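PDB 6KGU: penicillin-binding protein PbpB from Mycobacterium tuberculosis, which synthesises cross-linked peptidoglycan from lipid intermediates during cell-wall biogenesis and is covalently inactivated by beta-lactam antibiotics such as aztreonam. Local coordinates for residues Gly268-Ala276 / Phe321-Thr329; Ser285-Gly295 / His310-Val320. All blocks are in the same frame, centred on the assembly; numbering follows the deposited sequence.

Contact 1 (Gly268-Ala276 / Phe321-Thr329). With AZR (2-({[(1Z)-1-(2-amino-1,3-thiazol-4-yl)-2-oxo-2-{[(2S,3S)-1-oxo-3-(sulfoamino)butan-2-yl]amino}ethylidene]amino}oxy)-2-methylpropanoic acid), chain B.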
loop_
_atom_site.group_PDB
_atom_site.type_symbol
_atom_site.label_atom_id
_atom_site.label_comp_id
_atom_site.label_asym_id
_atom_site.label_seq_id
_atom_site.Cartn_x
_atom_site.Cartn_y
_atom_site.Cartn_z
ATOM N N GLY A 268 6.422 -11.277 -3.077
ATOM C CA GLY A 268 7.363 -11.411 -4.180
ATOM C C GLY A 268 8.273 -10.195 -4.254
ATOM O O GLY A 268 8.662 -9.622 -3.229
ATOM N N SER A 269 8.565 -9.748 -5.482
ATOM C CA SER A 269 9.706 -8.857 -5.721
ATOM C C SER A 269 9.549 -7.441 -5.164
ATOM O O SER A 269 10.555 -6.712 -5.093
ATOM C CB SER A 269 9.995 -8.760 -7.221
ATOM O OG SER A 269 10.552 -9.980 -7.697
ATOM N N VAL A 270 8.338 -7.002 -4.793
ATOM C CA VAL A 270 8.272 -5.681 -4.172
ATOM C C VAL A 270 9.022 -5.686 -2.858
ATOM O O VAL A 270 9.472 -4.632 -2.399
ATOM C CB VAL A 270 6.834 -5.163 -3.951
ATOM C CG1 VAL A 270 6.231 -4.734 -5.268
ATOM C CG2 VAL A 270 5.960 -6.201 -3.204
ATOM N N ASN A 271 9.209 -6.861 -2.258
ATOM C CA ASN A 271 9.990 -6.943 -1.035
ATOM C C ASN A 271 11.470 -6.643 -1.246
ATOM O O ASN A 271 12.193 -6.486 -0.255
ATOM C CB ASN A 271 9.837 -8.331 -0.394
ATOM C CG ASN A 271 10.091 -8.289 1.093
ATOM O OD1 ASN A 271 9.540 -7.438 1.783
ATOM N ND2 ASN A 271 10.959 -9.166 1.590
ATOM N N LYS A 272 11.942 -6.571 -2.495
ATOM C CA LYS A 272 13.366 -6.387 -2.724
ATOM C C LYS A 272 13.859 -5.037 -2.229
ATOM O O LYS A 272 15.068 -4.856 -2.054
ATOM C CB LYS A 272 13.696 -6.576 -4.209
ATOM C CG LYS A 272 13.554 -8.049 -4.666
ATOM C CD LYS A 272 13.970 -8.246 -6.120
ATOM C CE LYS A 272 13.680 -9.664 -6.610
ATOM N NZ LYS A 272 14.057 -9.836 -8.062
ATOM N N ILE A 273 12.950 -4.097 -1.961
ATOM C CA ILE A 273 13.349 -2.848 -1.317
ATOM C C ILE A 273 14.146 -3.109 -0.039
ATOM O O ILE A 273 15.068 -2.351 0.292
ATOM C CB ILE A 273 12.108 -1.972 -1.048
ATOM C CG1 ILE A 273 12.539 -0.576 -0.596
ATOM C CG2 ILE A 273 11.175 -2.634 -0.006
ATOM C CD1 ILE A 273 11.377 0.361 -0.344
ATOM N N VAL A 274 13.844 -4.199 0.678
ATOM C CA VAL A 274 14.558 -4.457 1.928
ATOM C C VAL A 274 16.013 -4.818 1.651
ATOM O O VAL A 274 16.928 -4.250 2.260
ATOM C CB VAL A 274 13.846 -5.538 2.758
ATOM C CG1 VAL A 274 14.594 -5.787 4.044
ATOM C CG2 VAL A 274 12.393 -5.090 3.077
ATOM N N ALA A 275 16.250 -5.768 0.732
ATOM C CA ALA A 275 17.623 -6.113 0.364
ATOM C C ALA A 275 18.370 -4.906 -0.185
ATOM O O ALA A 275 19.556 -4.708 0.120
ATOM C CB ALA A 275 17.636 -7.248 -0.663
ATOM N N ALA A 276 17.709 -4.112 -1.037
ATOM C CA ALA A 276 18.372 -2.955 -1.629
ATOM C C ALA A 276 18.813 -1.974 -0.559
ATOM O O ALA A 276 19.935 -1.459 -0.602
ATOM C CB ALA A 276 17.440 -2.254 -2.621
ATOM N N PHE A 321 18.004 -4.795 -9.287
ATOM C CA PHE A 321 16.663 -4.398 -8.885
ATOM C C PHE A 321 15.835 -3.869 -10.054
ATOM O O PHE A 321 14.626 -4.119 -10.103
ATOM C CB PHE A 321 16.787 -3.398 -7.736
ATOM C CG PHE A 321 17.521 -3.982 -6.557
ATOM C CD1 PHE A 321 16.938 -5.005 -5.813
ATOM C CD2 PHE A 321 18.808 -3.571 -6.233
ATOM C CE1 PHE A 321 17.611 -5.593 -4.725
ATOM C CE2 PHE A 321 19.487 -4.144 -5.150
ATOM C CZ PHE A 321 18.875 -5.158 -4.397
ATOM N N GLY A 322 16.470 -3.222 -11.035
ATOM C CA GLY A 322 15.728 -2.728 -12.187
ATOM C C GLY A 322 15.173 -3.847 -13.056
ATOM O O GLY A 322 14.060 -3.738 -13.578
ATOM N N LYS A 323 15.934 -4.939 -13.216
ATOM C CA LYS A 323 15.492 -6.104 -13.984
ATOM C C LYS A 323 14.865 -7.181 -13.112
ATOM O O LYS A 323 14.264 -8.118 -13.650
ATOM C CB LYS A 323 16.658 -6.717 -14.775
ATOM C CG LYS A 323 17.153 -5.809 -15.916
ATOM C CD LYS A 323 17.994 -6.542 -16.948
ATOM C CE LYS A 323 18.583 -5.566 -17.981
ATOM N NZ LYS A 323 17.526 -4.887 -18.806
ATOM N N SER A 324 14.989 -7.056 -11.791
ATOM C CA SER A 324 14.431 -7.991 -10.815
ATOM C C SER A 324 15.067 -9.381 -10.957
ATOM O O SER A 324 14.390 -10.390 -11.165
ATOM C CB SER A 324 12.906 -8.060 -10.922
ATOM O OG SER A 324 12.316 -8.401 -9.659
ATOM N N SER A 325 16.397 -9.416 -10.836
ATOM C CA SER A 325 17.132 -10.678 -10.757
ATOM C C SER A 325 17.025 -11.218 -9.335
ATOM O O SER A 325 17.512 -10.585 -8.391
ATOM C CB SER A 325 18.591 -10.483 -11.163
ATOM O OG SER A 325 19.354 -11.652 -10.875
ATOM N N ASN A 326 16.322 -12.351 -9.172
ATOM C CA ASN A 326 16.300 -13.044 -7.885
ATOM C C ASN A 326 17.701 -13.492 -7.486
ATOM O O ASN A 326 18.090 -13.377 -6.318
ATOM C CB ASN A 326 15.378 -14.275 -7.929
ATOM C CG ASN A 326 13.893 -13.926 -8.037
ATOM O OD1 ASN A 326 13.478 -12.784 -7.859
ATOM N ND2 ASN A 326 13.087 -14.940 -8.323
ATOM N N VAL A 327 18.456 -14.039 -8.441
ATOM C CA VAL A 327 19.814 -14.497 -8.156
ATOM C C VAL A 327 20.688 -13.332 -7.703
ATOM O O VAL A 327 21.415 -13.429 -6.706
ATOM C CB VAL A 327 20.405 -15.203 -9.387
ATOM C CG1 VAL A 327 21.899 -15.481 -9.179
ATOM C CG2 VAL A 327 19.630 -16.514 -9.679
ATOM N N GLY A 328 20.638 -12.214 -8.429
ATOM C CA GLY A 328 21.402 -11.051 -8.009
ATOM C C GLY A 328 20.981 -10.565 -6.636
ATOM O O GLY A 328 21.818 -10.156 -5.822
ATOM N N THR A 329 19.678 -10.623 -6.349
ATOM C CA THR A 329 19.202 -10.182 -5.039
ATOM C C THR A 329 19.781 -11.052 -3.930
ATOM O O THR A 329 20.224 -10.544 -2.894
ATOM C CB THR A 329 17.676 -10.195 -5.017
ATOM O OG1 THR A 329 17.187 -9.217 -5.952
ATOM C CG2 THR A 329 17.144 -9.846 -3.607
HETATM C C7 AZR B . 10.286 -12.108 -11.771
HETATM S S8 AZR B . 7.637 -15.247 -4.355
HETATM O O9 AZR B . 8.325 -10.554 -8.045
HETATM O O10 AZR B . 10.583 -14.653 -8.599
HETATM O O11 AZR B . 8.240 -15.583 -10.487
HETATM N N12 AZR B . 10.004 -9.921 -10.645
HETATM N N13 AZR B . 8.981 -13.077 -8.979
HETATM N N14 AZR B . 7.703 -15.905 -9.205
HETATM N N15 AZR B . 6.691 -16.141 -6.593
HETATM N N16 AZR B . 5.390 -16.688 -4.711
HETATM S S17 AZR B . 9.159 -8.833 -11.451
HETATM C C18 AZR B . 9.619 -11.344 -10.642
HETATM C C19 AZR B . 9.874 -11.957 -9.254
HETATM C C20 AZR B . 9.476 -10.856 -8.238
HETATM C C21 AZR B . 9.404 -14.302 -8.613
HETATM C C22 AZR B . 8.303 -15.249 -8.285
HETATM C C23 AZR B . 7.579 -16.237 -11.547
HETATM C C24 AZR B . 7.846 -15.425 -6.883
HETATM C C25 AZR B . 8.486 -14.882 -5.814
HETATM C C26 AZR B . 6.454 -16.123 -5.298
HETATM C C27 AZR B . 6.199 -15.610 -11.637
HETATM C C28 AZR B . 8.352 -16.054 -12.841
HETATM C C29 AZR B . 7.484 -17.721 -11.201
HETATM O O30 AZR B . 8.184 -18.260 -10.372
HETATM O O31 AZR B . 6.609 -18.351 -11.922
HETATM O O32 AZR B . 9.391 -9.026 -12.835
HETATM O O33 AZR B . 9.810 -7.456 -11.120
HETATM O O34 AZR B . 7.849 -8.810 -10.914
#
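Ser-269 and Lys-272 of an SxxK motif meet Ser-324 and Asn-326 of an SxN motif in the buried active site of the transpeptidase domain, here acylated by aztreonam. Ser-269 OG is bonded covalently to C20 of the drug, whose O9 accepts a hydrogen bond from Ser-269 N at 2.7 Å. CG of Lys-272 sits anti to the carbonyl carbon (chi1 -70°), and the chain beyond it runs fully extended past Thr-329, with CD 3.4 Å from Thr-329 OG1. NZ thereby reaches the turn joining helices 317-323 and 326-336 and donates to Ser-324 OG (2.8 Å) and to Asn-326 OD1 (3.0 Å), only slightly out of the amide carbonyl plane. Asn-326 crosses the lysine at about a right angle, and its ND2 donates to AZR O10, at 2.5 Å so short that the exact geometry is doubtful. Ser-324 OG also accepts from AZR N12 at 2.9 Å, tying the lysine to the sulfoamino arm. Deeper in, Ala-276 CB lies 3.8 Å from the Phe-321 ring centroid, a CH-pi contact over one face. Lys-475 adds a bond to Ser-324 OG, so helix 272-281, both later helices and strand 473-483, next to last in the antiparallel sheet, converge here.

Contact 2 (Ser285-Gly295 / His310-Val320)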
loop_
_atom_site.group_PDB
_atom_site.type_symbol
_atom_site.label_atom_id
_atom_site.label_comp_id
_atom_site.label_asym_id
_atom_site.label_seq_id
_atom_site.Cartn_x
_atom_site.Cartn_y
_atom_site.Cartn_z
ATOM N N SER A 285 27.578 -2.487 -1.078
ATOM C CA SER A 285 27.520 -2.327 -2.519
ATOM C C SER A 285 27.173 -0.874 -2.802
ATOM O O SER A 285 26.903 -0.093 -1.887
ATOM C CB SER A 285 26.482 -3.269 -3.149
ATOM O OG SER A 285 26.566 -3.237 -4.563
ATOM N N SER A 286 27.163 -0.525 -4.077
ATOM C CA SER A 286 26.782 0.797 -4.547
ATOM C C SER A 286 25.990 0.619 -5.830
ATOM O O SER A 286 26.053 -0.444 -6.456
ATOM C CB SER A 286 28.018 1.671 -4.806
ATOM O OG SER A 286 28.674 1.224 -5.982
ATOM N N PRO A 287 25.258 1.652 -6.268
ATOM C CA PRO A 287 24.373 1.462 -7.428
ATOM C C PRO A 287 25.093 1.045 -8.690
ATOM O O PRO A 287 24.534 0.278 -9.482
ATOM C CB PRO A 287 23.711 2.841 -7.605
ATOM C CG PRO A 287 23.763 3.452 -6.255
ATOM C CD PRO A 287 25.051 2.966 -5.631
ATOM N N ASP A 288 26.318 1.520 -8.904
ATOM C CA ASP A 288 27.031 1.276 -10.143
ATOM C C ASP A 288 28.024 0.116 -10.049
ATOM O O ASP A 288 28.766 -0.116 -11.005
ATOM C CB ASP A 288 27.750 2.551 -10.580
ATOM C CG ASP A 288 28.884 2.911 -9.647
ATOM O OD1 ASP A 288 28.710 2.742 -8.414
ATOM O OD2 ASP A 288 29.951 3.349 -10.141
ATOM N N GLU A 289 28.054 -0.627 -8.939
ATOM C CA GLU A 289 28.910 -1.807 -8.887
ATOM C C GLU A 289 28.487 -2.796 -9.976
ATOM O O GLU A 289 27.314 -3.169 -10.063
ATOM C CB GLU A 289 28.850 -2.481 -7.509
ATOM C CG GLU A 289 29.707 -3.768 -7.460
ATOM C CD GLU A 289 29.654 -4.534 -6.133
ATOM O OE1 GLU A 289 29.074 -4.030 -5.149
ATOM O OE2 GLU A 289 30.183 -5.666 -6.092
ATOM N N VAL A 290 29.431 -3.181 -10.827
ATOM C CA VAL A 290 29.212 -4.223 -11.830
ATOM C C VAL A 290 29.299 -5.587 -11.148
ATOM O O VAL A 290 30.345 -5.955 -10.606
ATOM C CB VAL A 290 30.237 -4.111 -12.970
ATOM C CG1 VAL A 290 30.007 -5.219 -14.020
ATOM C CG2 VAL A 290 30.165 -2.697 -13.605
ATOM N N LEU A 291 28.198 -6.338 -11.169
ATOM C CA LEU A 291 28.161 -7.677 -10.610
ATOM C C LEU A 291 28.306 -8.717 -11.722
ATOM O O LEU A 291 28.365 -8.392 -12.903
ATOM C CB LEU A 291 26.864 -7.879 -9.836
ATOM C CG LEU A 291 26.588 -6.758 -8.836
ATOM C CD1 LEU A 291 25.115 -6.750 -8.454
ATOM C CD2 LEU A 291 27.466 -6.923 -7.607
ATOM N N GLN A 292 28.373 -9.986 -11.324
ATOM C CA GLN A 292 28.361 -11.121 -12.241
ATOM C C GLN A 292 27.246 -12.048 -11.775
ATOM O O GLN A 292 27.375 -12.704 -10.735
ATOM C CB GLN A 292 29.708 -11.849 -12.259
ATOM C CG GLN A 292 30.916 -10.962 -12.622
ATOM C CD GLN A 292 30.725 -10.243 -13.956
ATOM O OE1 GLN A 292 30.245 -10.823 -14.926
ATOM N NE2 GLN A 292 31.088 -8.961 -13.996
ATOM N N VAL A 293 26.151 -12.100 -12.526
ATOM C CA VAL A 293 24.937 -12.736 -12.024
ATOM C C VAL A 293 24.633 -13.961 -12.887
ATOM O O VAL A 293 24.260 -13.818 -14.059
ATOM C CB VAL A 293 23.765 -11.745 -12.005
ATOM C CG1 VAL A 293 22.518 -12.366 -11.350
ATOM C CG2 VAL A 293 24.196 -10.449 -11.272
ATOM N N PRO A 294 24.788 -15.172 -12.363
ATOM C CA PRO A 294 24.405 -16.373 -13.120
ATOM C C PRO A 294 22.895 -16.528 -13.194
ATOM O O PRO A 294 22.130 -15.882 -12.478
ATOM C CB PRO A 294 25.026 -17.521 -12.316
ATOM C CG PRO A 294 25.149 -16.978 -10.921
ATOM C CD PRO A 294 25.452 -15.504 -11.087
ATOM N N GLY A 295 22.469 -17.452 -14.058
ATOM C CA GLY A 295 21.046 -17.681 -14.253
ATOM C C GLY A 295 20.387 -18.394 -13.097
ATOM O O GLY A 295 19.163 -18.320 -12.946
ATOM N N HIS A 310 19.368 -17.044 -18.626
ATOM C CA HIS A 310 20.528 -16.232 -18.977
ATOM C C HIS A 310 21.774 -16.839 -18.358
ATOM O O HIS A 310 21.705 -17.531 -17.338
ATOM C CB HIS A 310 20.369 -14.748 -18.560
ATOM C CG HIS A 310 20.357 -14.490 -17.075
ATOM N ND1 HIS A 310 21.505 -14.429 -16.313
ATOM C CD2 HIS A 310 19.336 -14.196 -16.230
ATOM C CE1 HIS A 310 21.192 -14.146 -15.060
ATOM N NE2 HIS A 310 19.880 -14.000 -14.981
ATOM N N GLY A 311 22.911 -16.608 -19.016
ATOM C CA GLY A 311 24.202 -16.956 -18.457
ATOM C C GLY A 311 24.659 -15.876 -17.499
ATOM O O GLY A 311 23.879 -15.025 -17.067
ATOM N N VAL A 312 25.952 -15.898 -17.175
ATOM C CA VAL A 312 26.491 -14.860 -16.305
ATOM C C VAL A 312 26.345 -13.511 -16.991
ATOM O O VAL A 312 26.872 -13.295 -18.089
ATOM C CB VAL A 312 27.941 -15.159 -15.938
ATOM C CG1 VAL A 312 28.516 -13.990 -15.140
ATOM C CG2 VAL A 312 28.000 -16.433 -15.117
ATOM N N MET A 313 25.610 -12.604 -16.358
ATOM C CA MET A 313 25.353 -11.272 -16.881
ATOM C C MET A 313 26.008 -10.202 -16.016
ATOM O O MET A 313 25.923 -10.261 -14.783
ATOM C CB MET A 313 23.850 -10.998 -16.950
ATOM C CG MET A 313 23.126 -11.747 -18.064
ATOM S SD MET A 313 23.517 -11.049 -19.680
ATOM C CE MET A 313 24.871 -12.060 -20.181
ATOM N N PRO A 314 26.644 -9.177 -16.651
ATOM C CA PRO A 314 27.217 -8.037 -15.910
ATOM C C PRO A 314 26.158 -7.009 -15.513
ATOM O O PRO A 314 26.221 -5.836 -15.889
ATOM C CB PRO A 314 28.232 -7.476 -16.915
ATOM C CG PRO A 314 27.555 -7.727 -18.267
ATOM C CD PRO A 314 26.806 -9.038 -18.110
ATOM N N TYR A 315 25.143 -7.457 -14.766
ATOM C CA TYR A 315 24.180 -6.520 -14.208
ATOM C C TYR A 315 24.867 -5.649 -13.164
ATOM O O TYR A 315 25.671 -6.130 -12.365
ATOM C CB TYR A 315 22.997 -7.259 -13.565
ATOM C CG TYR A 315 22.211 -8.141 -14.519
ATOM C CD1 TYR A 315 21.971 -7.743 -15.830
ATOM C CD2 TYR A 315 21.720 -9.374 -14.106
ATOM C CE1 TYR A 315 21.261 -8.560 -16.705
ATOM C CE2 TYR A 315 21.016 -10.193 -14.973
ATOM C CZ TYR A 315 20.791 -9.783 -16.268
ATOM O OH TYR A 315 20.092 -10.602 -17.126
ATOM N N THR A 316 24.559 -4.363 -13.177
ATOM C CA THR A 316 24.917 -3.546 -12.034
ATOM C C THR A 316 23.976 -3.857 -10.875
ATOM O O THR A 316 22.943 -4.507 -11.035
ATOM C CB THR A 316 24.835 -2.056 -12.357
ATOM O OG1 THR A 316 23.496 -1.738 -12.761
ATOM C CG2 THR A 316 25.840 -1.671 -13.464
ATOM N N THR A 317 24.344 -3.374 -9.689
ATOM C CA THR A 317 23.424 -3.423 -8.560
ATOM C C THR A 317 22.099 -2.758 -8.923
ATOM O O THR A 317 21.017 -3.305 -8.669
ATOM C CB THR A 317 24.085 -2.759 -7.354
ATOM O OG1 THR A 317 25.187 -3.576 -6.939
ATOM C CG2 THR A 317 23.114 -2.586 -6.211
ATOM N N THR A 318 22.171 -1.584 -9.551
ATOM C CA THR A 318 20.963 -0.940 -10.074
ATOM C C THR A 318 20.172 -1.884 -10.973
ATOM O O THR A 318 18.961 -2.064 -10.793
ATOM C CB THR A 318 21.358 0.344 -10.809
ATOM O OG1 THR A 318 21.811 1.299 -9.842
ATOM C CG2 THR A 318 20.181 0.942 -11.592
ATOM N N GLY A 319 20.854 -2.546 -11.911
ATOM C CA GLY A 319 20.173 -3.461 -12.807
ATOM C C GLY A 319 19.573 -4.676 -12.125
ATOM O O GLY A 319 18.576 -5.223 -12.600
ATOM N N VAL A 320 20.178 -5.136 -11.032
ATOM C CA VAL A 320 19.625 -6.280 -10.312
ATOM C C VAL A 320 18.207 -5.976 -9.856
ATOM O O VAL A 320 17.290 -6.788 -10.020
ATOM C CB VAL A 320 20.526 -6.661 -9.124
ATOM C CG1 VAL A 320 19.731 -7.492 -8.100
ATOM C CG2 VAL A 320 21.747 -7.424 -9.616
#
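Leu-291 and Val-293 pair with Tyr-315 and Met-313 across two extended loops joined by isolated beta bridges, Val-293 with Met-313 being an antiparallel hydrogen-bonded pair, and the pairing runs on into helix 317-323, which Thr-316 N-caps. The tight side faces the protein. Leu-291 CD1 lies 3.6 Å from Val-320 CG2, the side chains crossing at about a right angle, and Val-293 CB sits 3.8 Å from Tyr-315 CD2. Leu-291 N bonds to Tyr-315 O, and Val-293 and Met-313 bond reciprocally. At the helix start, Thr-317 N donates to Glu-289 O, and Pro-287 O accepts both Thr-318 N, in the carbonyl plane, and Thr-318 OG1, from above it. Thr-317 OG1 donates to Ser-285 OG, which in turn donates to Glu-289 OE1; Arg-335 forms a salt bridge with that carboxylate. The outer side is looser and exposed: Val-290 CG1 lies alongside Pro-314 CB at 4.1 Å, and Gln-292, bent at chi2, lays OE1 against Val-312 CG1. At the far end, chi1 of 68° places one face of the His-310 ring against Gly-295, while NE2 bonds to Asp-306. Gly-295 CA stands 3.9 Å from the ring centroid, and Val-293 O meets the ring edge 3.2 Å from His-310 CE1.

Overall arrangement
Contact 1 is wholly buried around the acylated serine, whereas contact 2 lies farther from the chain centre and is partly open to solvent. Both use helix 317-323: contact 2 holds its start, contact 1 its last turn and the step into helix 326-336. In sequence, 285-295 and 310-320 are nested within the loop that contact 1 closes. Chemistry follows place, with side-chain polar groups and the drug dominating contact 1 and backbone bonds with a small apolar core dominating contact 2. The two meet directly where Val-293 CG1 packs 3.3 Å from Ser-325 OG. Asp-306 also links them, bonding Ser-325 and His-310.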